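Long-range contacts in protein DJ-1 homolog D (Arabidopsis thaliana, PDB 4OGG), which belongs to the DJ-1/PfpI family and carries two DJ-1-like domains, each built round a mainly parallel beta-sheet, in one chain: residues C[199-204]-C[276-281]; C[136-141]-C[170-175]; C[5-10]-C[82-87]. All blocks are in the same frame, centred on the assembly; numbering follows the deposited sequence.

Contact 1 (C[199-204]-C[276-281]); sequences LFLCGD and LVIPGG
Val277 rides on the ring of Phe200 like a knob on a plate: its CB stands 3.6 Å from the ring centroid, almost straight over the face, a CH-pi contact. Its methyls spread over the same face, CG1 against CE2 and CZ, CG2 against CE1. Pro279 CG comes in obliquely, 3.8 Å from Phe200 CD2. On the sheet face that carries Leu199, Leu276 has CG anti to the backbone N (chi1 -176°), which carries CD1 across the strand gap into the hollow made by Leu199 O, the Leu199 side chain and Leu201 CG, 3.7 Å from that last atom. Leu201 CD1 touches both Leu276 methyls and, more loosely, Ile278 CG1. Two nearly straight bonds lace these neighbouring parallel strands of the second six-stranded sheet, Val277 N to Leu199 O (2.9 Å) and Leu201 N to Val277 O (3.1 Å). Past the strands Pro279, with no N-H to offer, sets CD 3.3 Å from Leu201 O; a water donates to both Leu201 O and Pro279 O. Helix 208-221 covers the Phe200 face, and helix 291-302 covers Leu201 and Leu276. Backbone bonds set the register, apolar packing fills both faces, and a water links the carbonyls where the strands part.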
loop_
_atom_site.group_PDB
_atom_site.type_symbol
_atom_site.label_atom_id
_atom_site.label_comp_id
_atom_site.label_asym_id
_atom_site.label_seq_id
_atom_site.Cartn_x
_atom_site.Cartn_y
_atom_site.Cartn_z
ATOM N N LEU C 199 -26.417 -7.160 19.668
ATOM C CA LEU C 199 -26.314 -6.078 18.690
ATOM C C LEU C 199 -24.917 -5.465 18.704
ATOM O O LEU C 199 -24.383 -5.144 19.762
ATOM C CB LEU C 199 -27.338 -4.977 18.991
ATOM C CG LEU C 199 -27.250 -3.738 18.093
ATOM C CD1 LEU C 199 -27.606 -4.115 16.667
ATOM C CD2 LEU C 199 -28.187 -2.658 18.603
ATOM N N PHE C 200 -24.333 -5.308 17.519
ATOM C CA PHE C 200 -23.003 -4.721 17.377
ATOM C C PHE C 200 -23.104 -3.343 16.742
ATOM O O PHE C 200 -23.681 -3.200 15.667
ATOM C CB PHE C 200 -22.120 -5.597 16.483
ATOM C CG PHE C 200 -21.330 -6.631 17.224
ATOM C CD1 PHE C 200 -21.968 -7.610 17.979
ATOM C CD2 PHE C 200 -19.940 -6.635 17.153
ATOM C CE1 PHE C 200 -21.229 -8.582 18.653
ATOM C CE2 PHE C 200 -19.194 -7.601 17.820
ATOM C CZ PHE C 200 -19.839 -8.577 18.573
ATOM N N LEU C 201 -22.550 -2.333 17.407
ATOM C CA LEU C 201 -22.559 -0.976 16.870
ATOM C C LEU C 201 -21.292 -0.822 16.038
ATOM O O LEU C 201 -20.199 -0.656 16.580
ATOM C CB LEU C 201 -22.575 0.046 18.006
ATOM C CG LEU C 201 -23.865 0.077 18.828
ATOM C CD1 LEU C 201 -23.694 0.967 20.045
ATOM C CD2 LEU C 201 -25.002 0.577 17.943
ATOM N N CYS C 202 -21.450 -0.887 14.720
ATOM C CA CYS C 202 -20.327 -0.795 13.799
ATOM C C CYS C 202 -20.222 0.544 13.081
ATOM O O CYS C 202 -21.112 1.392 13.177
ATOM C CB CYS C 202 -20.424 -1.914 12.759
ATOM S SG CYS C 202 -20.509 -3.582 13.466
ATOM N N GLY C 203 -19.121 0.714 12.355
ATOM C CA GLY C 203 -18.890 1.934 11.608
ATOM C C GLY C 203 -17.636 1.811 10.768
ATOM O O GLY C 203 -16.857 0.875 10.944
ATOM N N ASP C 204 -17.427 2.750 9.853
ATOM C CA ASP C 204 -16.246 2.699 9.010
ATOM C C ASP C 204 -14.961 2.773 9.819
ATOM O O ASP C 204 -14.830 3.573 10.750
ATOM C CB ASP C 204 -16.257 3.831 7.980
ATOM C CG ASP C 204 -17.347 3.663 6.941
ATOM O OD1 ASP C 204 -17.946 2.569 6.879
ATOM O OD2 ASP C 204 -17.594 4.624 6.180
ATOM N N LEU C 276 -25.220 -5.620 24.122
ATOM C CA LEU C 276 -24.646 -4.693 23.157
ATOM C C LEU C 276 -23.131 -4.829 23.152
ATOM O O LEU C 276 -22.508 -4.941 24.207
ATOM C CB LEU C 276 -25.020 -3.257 23.530
ATOM C CG LEU C 276 -24.600 -2.129 22.586
ATOM C CD1 LEU C 276 -25.376 -2.232 21.278
ATOM C CD2 LEU C 276 -24.869 -0.785 23.257
ATOM N N VAL C 277 -22.538 -4.828 21.966
ATOM C CA VAL C 277 -21.089 -4.924 21.850
ATOM C C VAL C 277 -20.591 -3.766 20.991
ATOM O O VAL C 277 -21.177 -3.453 19.949
ATOM C CB VAL C 277 -20.653 -6.256 21.208
ATOM C CG1 VAL C 277 -19.136 -6.305 21.117
ATOM C CG2 VAL C 277 -21.172 -7.433 22.035
ATOM N N ILE C 278 -19.512 -3.128 21.432
ATOM C CA ILE C 278 -18.959 -1.998 20.699
ATOM C C ILE C 278 -17.501 -2.200 20.310
ATOM O O ILE C 278 -16.603 -2.105 21.152
ATOM C CB ILE C 278 -19.047 -0.695 21.520
ATOM C CG1 ILE C 278 -20.490 -0.451 21.965
ATOM C CG2 ILE C 278 -18.549 0.480 20.679
ATOM C CD1 ILE C 278 -20.669 0.803 22.805
ATOM N N PRO C 279 -17.249 -2.496 19.026
ATOM C CA PRO C 279 -15.879 -2.701 18.549
ATOM C C PRO C 279 -15.085 -1.400 18.666
ATOM O O PRO C 279 -15.664 -0.311 18.699
ATOM C CB PRO C 279 -16.078 -3.106 17.092
ATOM C CG PRO C 279 -17.410 -3.806 17.115
ATOM C CD PRO C 279 -18.225 -2.887 17.995
ATOM N N GLY C 280 -13.765 -1.524 18.731
ATOM C CA GLY C 280 -12.914 -0.352 18.816
ATOM C C GLY C 280 -12.520 0.103 17.422
ATOM O O GLY C 280 -13.211 -0.196 16.449
ATOM N N GLY C 281 -11.399 0.808 17.319
ATOM C CA GLY C 281 -10.957 1.305 16.029
ATOM C C GLY C 281 -11.293 2.779 15.920
ATOM O O GLY C 281 -11.440 3.451 16.940
HETATM O O HOH W 1 -17.442 0.611 16.452
#

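Contact 2 (C[136-141]-C[170-175]); sequences TAYATV and AATYEG
Ala137 and Ala171 bring their CA atoms to 4.1 Å, but the two backbones meet without a hydrogen bond between them, joined instead by a CA-H...O contact from Ala137 CA to Ala170 O (3.6 Å, 157° at the hydrogen). Thr136 lays its methyl, CG2, against the Ala170 backbone, 3.9 Å from Ala170 C. Its chi1 of -172° sets that methyl between the backbone N and the carbonyl carbon, facing Ala170, while OG1 goes the other way to bond to Val153 O. The methyl of Ala171 sits 3.5 Å from Ala137 O. Tyr138 turns a ring edge to the other segment: CD1 is 3.6 Å from Ala171 O and 3.9 Å from Thr172 CG2, both near the ring plane. Ala171 O is buried here and has no hydrogen-bond partner in the model. Thr172 OG1 accepts from Glu174 N (3.1 Å), forming an ST turn, and also bonds to Pro158 O. Gln121, at the start of helix 121-126, bridges the two loops by bonding through NE2 to both Thr136 O and Ala170 O. One loop runs from strand 134-135 to helix 142-147, the other from strand 167-170 of the large sheet to helix 176-186, whose N-cap is Gly175.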
loop_
_atom_site.group_PDB
_atom_site.type_symbol
_atom_site.label_atom_id
_atom_site.label_comp_id
_atom_site.label_asym_id
_atom_site.label_seq_id
_atom_site.Cartn_x
_atom_site.Cartn_y
_atom_site.Cartn_z
ATOM N N THR C 136 -14.913 -30.515 2.735
ATOM C CA THR C 136 -15.024 -29.380 1.833
ATOM C C THR C 136 -13.753 -28.575 2.078
ATOM O O THR C 136 -12.910 -28.969 2.888
ATOM C CB THR C 136 -16.260 -28.498 2.142
ATOM O OG1 THR C 136 -16.420 -27.520 1.104
ATOM C CG2 THR C 136 -16.090 -27.773 3.464
ATOM N N ALA C 137 -13.616 -27.455 1.381
ATOM C CA ALA C 137 -12.450 -26.591 1.523
ATOM C C ALA C 137 -12.669 -25.430 0.581
ATOM O O ALA C 137 -13.715 -25.342 -0.061
ATOM C CB ALA C 137 -11.188 -27.342 1.128
ATOM N N TYR C 138 -11.702 -24.524 0.496
ATOM C CA TYR C 138 -11.863 -23.429 -0.442
ATOM C C TYR C 138 -12.021 -24.158 -1.782
ATOM O O TYR C 138 -11.341 -25.154 -2.034
ATOM C CB TYR C 138 -10.631 -22.531 -0.459
ATOM C CG TYR C 138 -10.880 -21.235 -1.185
ATOM C CD1 TYR C 138 -11.745 -20.275 -0.656
ATOM C CD2 TYR C 138 -10.291 -20.982 -2.423
ATOM C CE1 TYR C 138 -12.019 -19.095 -1.341
ATOM C CE2 TYR C 138 -10.562 -19.803 -3.119
ATOM C CZ TYR C 138 -11.425 -18.866 -2.572
ATOM O OH TYR C 138 -11.695 -17.703 -3.252
ATOM N N ALA C 139 -12.922 -23.679 -2.630
ATOM C CA ALA C 139 -13.189 -24.338 -3.905
ATOM C C ALA C 139 -11.967 -24.746 -4.733
ATOM O O ALA C 139 -11.959 -25.820 -5.338
ATOM C CB ALA C 139 -14.129 -23.469 -4.752
ATOM N N THR C 140 -10.937 -23.903 -4.751
ATOM C CA THR C 140 -9.731 -24.179 -5.532
ATOM C C THR C 140 -8.939 -25.381 -5.027
ATOM O O THR C 140 -8.053 -25.882 -5.719
ATOM C CB THR C 140 -8.785 -22.958 -5.545
ATOM O OG1 THR C 140 -8.264 -22.741 -4.228
ATOM C CG2 THR C 140 -9.525 -21.713 -6.003
ATOM N N VAL C 141 -9.255 -25.834 -3.817
ATOM C CA VAL C 141 -8.567 -26.970 -3.216
ATOM C C VAL C 141 -9.240 -28.294 -3.600
ATOM O O VAL C 141 -8.669 -29.372 -3.417
ATOM C CB VAL C 141 -8.537 -26.818 -1.670
ATOM C CG1 VAL C 141 -7.735 -27.950 -1.027
ATOM C CG2 VAL C 141 -7.941 -25.470 -1.303
ATOM N N ALA C 170 -14.065 -26.474 6.662
ATOM C CA ALA C 170 -14.823 -25.304 6.234
ATOM C C ALA C 170 -14.169 -24.730 4.980
ATOM O O ALA C 170 -13.014 -25.033 4.677
ATOM C CB ALA C 170 -14.864 -24.260 7.345
ATOM N N ALA C 171 -14.912 -23.897 4.256
ATOM C CA ALA C 171 -14.422 -23.315 3.010
ATOM C C ALA C 171 -13.788 -21.929 3.136
ATOM O O ALA C 171 -12.806 -21.635 2.452
ATOM C CB ALA C 171 -15.556 -23.266 2.000
ATOM N N THR C 172 -14.355 -21.082 3.992
ATOM C CA THR C 172 -13.853 -19.720 4.192
ATOM C C THR C 172 -14.126 -19.266 5.621
ATOM O O THR C 172 -14.843 -19.940 6.361
ATOM C CB THR C 172 -14.559 -18.705 3.261
ATOM O OG1 THR C 172 -15.915 -18.527 3.697
ATOM C CG2 THR C 172 -14.562 -19.198 1.820
ATOM N N TYR C 173 -13.572 -18.116 6.004
ATOM C CA TYR C 173 -13.793 -17.607 7.349
ATOM C C TYR C 173 -15.260 -17.278 7.616
ATOM O O TYR C 173 -15.652 -17.048 8.757
ATOM C CB TYR C 173 -12.892 -16.396 7.641
ATOM C CG TYR C 173 -12.869 -15.298 6.597
ATOM C CD1 TYR C 173 -13.996 -14.511 6.347
ATOM C CD2 TYR C 173 -11.702 -15.024 5.884
ATOM C CE1 TYR C 173 -13.953 -13.472 5.407
ATOM C CE2 TYR C 173 -11.650 -13.993 4.946
ATOM C CZ TYR C 173 -12.773 -13.223 4.711
ATOM O OH TYR C 173 -12.719 -12.215 3.770
ATOM N N GLU C 174 -16.079 -17.266 6.569
ATOM C CA GLU C 174 -17.496 -16.996 6.763
ATOM C C GLU C 174 -18.178 -18.180 7.444
ATOM O O GLU C 174 -19.306 -18.067 7.927
ATOM C CB GLU C 174 -18.173 -16.684 5.426
ATOM C CG GLU C 174 -17.883 -15.273 4.949
ATOM C CD GLU C 174 -18.157 -14.244 6.038
ATOM O OE1 GLU C 174 -19.305 -14.186 6.532
ATOM O OE2 GLU C 174 -17.226 -13.496 6.407
ATOM N N GLY C 175 -17.485 -19.314 7.484
ATOM C CA GLY C 175 -18.037 -20.493 8.127
ATOM C C GLY C 175 -17.507 -20.668 9.544
ATOM O O GLY C 175 -17.780 -21.680 10.192
#

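Contact 3 (C[5-10]-C[82-87]); sequences VLILCG and GLVIPG
Val84 packs beside Ile7, the two side chains pointing the same way, with Ile7 CG1 3.9 Å from Val84 CB. The branches of Ile7 divide the work. Its chi1 of -63° sets CG1 beside Val84 CB and places CG2 anti to the backbone N, where it meets Pro86 CG at 3.6 Å, the two side chains crossing at about a right angle. Val5 continues this row: its CG1 touches Val84 CG2 (3.7 Å), and Gly82, which pairs with Val5, brings no side chain. The other face carries Leu6 and Leu83, both with CG anti to the backbone N. In Leu83 that torsion, 174°, combined with chi2 near 67°, swings CD1 back over the strand gap to 3.3 Å from Leu6 O, with the CB atoms of Leu6 and Leu8 farther off on the same methyl. Leu8 sends CD2 only loosely toward Ile85 CG1. Three backbone bonds join strands 3-8 and 82-85, parallel neighbours in the first domain's mixed sheet: Leu6 N to Gly82 O, Val84 N to Leu6 O (2.9 Å) and Leu8 N to Val84 O (3.0 Å). Phe22 of helix 15-27 covers Ile7, and helix 98-110 covers Leu8 and Leu83. Where the strands end, Pro86 has no N-H to continue the pattern; its CD lies 3.2 Å from Leu8 O, and a water donating to both Leu8 O and Pro86 O bridges the gap. The chemistry is therefore a polar seam of backbone bonds between two buried apolar layers, closed at its C-terminal end by water.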
loop_
_atom_site.group_PDB
_atom_site.type_symbol
_atom_site.label_atom_id
_atom_site.label_comp_id
_atom_site.label_asym_id
_atom_site.label_seq_id
_atom_site.Cartn_x
_atom_site.Cartn_y
_atom_site.Cartn_z
ATOM N N VAL C 5 -5.581 -27.073 22.724
ATOM C CA VAL C 5 -5.584 -27.169 21.272
ATOM C C VAL C 5 -4.331 -26.554 20.657
ATOM O O VAL C 5 -3.790 -25.574 21.172
ATOM C CB VAL C 5 -6.830 -26.457 20.693
ATOM C CG1 VAL C 5 -6.715 -26.316 19.184
ATOM C CG2 VAL C 5 -8.084 -27.240 21.060
ATOM N N LEU C 6 -3.880 -27.138 19.553
ATOM C CA LEU C 6 -2.705 -26.649 18.846
ATOM C C LEU C 6 -3.143 -26.046 17.509
ATOM O O LEU C 6 -3.978 -26.620 16.813
ATOM C CB LEU C 6 -1.732 -27.801 18.585
ATOM C CG LEU C 6 -0.413 -27.462 17.888
ATOM C CD1 LEU C 6 0.428 -26.579 18.804
ATOM C CD2 LEU C 6 0.339 -28.744 17.549
ATOM N N ILE C 7 -2.600 -24.881 17.168
ATOM C CA ILE C 7 -2.921 -24.248 15.892
ATOM C C ILE C 7 -1.650 -24.269 15.046
ATOM O O ILE C 7 -0.592 -23.793 15.472
ATOM C CB ILE C 7 -3.405 -22.782 16.063
ATOM C CG1 ILE C 7 -4.710 -22.750 16.868
ATOM C CG2 ILE C 7 -3.636 -22.148 14.688
ATOM C CD1 ILE C 7 -5.319 -21.353 17.013
ATOM N N LEU C 8 -1.762 -24.852 13.858
ATOM C CA LEU C 8 -0.642 -24.963 12.929
ATOM C C LEU C 8 -0.546 -23.687 12.098
ATOM O O LEU C 8 -1.280 -23.509 11.126
ATOM C CB LEU C 8 -0.851 -26.178 12.026
ATOM C CG LEU C 8 0.151 -26.441 10.901
ATOM C CD1 LEU C 8 1.560 -26.558 11.464
ATOM C CD2 LEU C 8 -0.245 -27.719 10.180
ATOM N N CYS C 9 0.373 -22.808 12.486
ATOM C CA CYS C 9 0.563 -21.524 11.815
ATOM C C CYS C 9 1.694 -21.498 10.796
ATOM O O CYS C 9 2.548 -22.386 10.762
ATOM C CB CYS C 9 0.817 -20.427 12.856
ATOM S SG CYS C 9 -0.458 -20.289 14.124
ATOM N N GLY C 10 1.687 -20.454 9.973
ATOM C CA GLY C 10 2.712 -20.281 8.961
ATOM C C GLY C 10 2.685 -18.851 8.455
ATOM O O GLY C 10 1.730 -18.112 8.713
ATOM N N GLY C 82 -6.852 -31.320 20.348
ATOM C CA GLY C 82 -7.331 -31.013 19.013
ATOM C C GLY C 82 -6.352 -30.162 18.227
ATOM O O GLY C 82 -5.456 -29.544 18.802
ATOM N N LEU C 83 -6.534 -30.130 16.911
ATOM C CA LEU C 83 -5.666 -29.367 16.022
ATOM C C LEU C 83 -6.490 -28.481 15.094
ATOM O O LEU C 83 -7.532 -28.899 14.592
ATOM C CB LEU C 83 -4.820 -30.321 15.175
ATOM C CG LEU C 83 -3.947 -29.699 14.077
ATOM C CD1 LEU C 83 -2.835 -28.863 14.707
ATOM C CD2 LEU C 83 -3.356 -30.805 13.208
ATOM N N VAL C 84 -6.018 -27.255 14.880
ATOM C CA VAL C 84 -6.690 -26.311 13.990
ATOM C C VAL C 84 -5.699 -25.926 12.898
ATOM O O VAL C 84 -4.542 -25.622 13.191
ATOM C CB VAL C 84 -7.132 -25.032 14.743
ATOM C CG1 VAL C 84 -7.796 -24.053 13.773
ATOM C CG2 VAL C 84 -8.097 -25.399 15.861
ATOM N N ILE C 85 -6.145 -25.958 11.646
ATOM C CA ILE C 85 -5.284 -25.599 10.520
ATOM C C ILE C 85 -5.866 -24.415 9.758
ATOM O O ILE C 85 -6.785 -24.578 8.952
ATOM C CB ILE C 85 -5.119 -26.767 9.517
ATOM C CG1 ILE C 85 -4.637 -28.026 10.240
ATOM C CG2 ILE C 85 -4.093 -26.385 8.438
ATOM C CD1 ILE C 85 -4.484 -29.231 9.331
ATOM N N PRO C 86 -5.340 -23.204 10.008
ATOM C CA PRO C 86 -5.821 -21.997 9.330
ATOM C C PRO C 86 -5.511 -22.048 7.842
ATOM O O PRO C 86 -4.657 -22.821 7.400
ATOM C CB PRO C 86 -5.042 -20.875 10.014
ATOM C CG PRO C 86 -4.771 -21.427 11.392
ATOM C CD PRO C 86 -4.386 -22.856 11.076
ATOM N N GLY C 87 -6.212 -21.220 7.075
ATOM C CA GLY C 87 -5.977 -21.160 5.649
ATOM C C GLY C 87 -4.975 -20.068 5.323
ATOM O O GLY C 87 -4.108 -19.742 6.139
HETATM O O HOH W 2 -1.883 -22.486 8.257
#

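In the fold
Along the chain contact 3 comes first, then contact 2, then contact 1. Contacts 3 and 2 lie in the first DJ-1/PfpI range, their centres 15 Å apart: contact 3 joins strands 3-8 and 82-85, while segment 170-175 of contact 2 leaves strand 167-170 of the same six-stranded sheet, with strand 114-116 between. Contact 1 joins strands 197-201 and 275-278, the equivalent pair in the second range; its centre is 28 Å from that of contact 3, on the opposite side of the chain's centre. Both sheets have strand order 2-1-3-4-6-5, which is consistent with duplication of a single domain. In contact 1, Gly281 N, in the turn after strand 275-278, bonds to the modified cysteine at position 311.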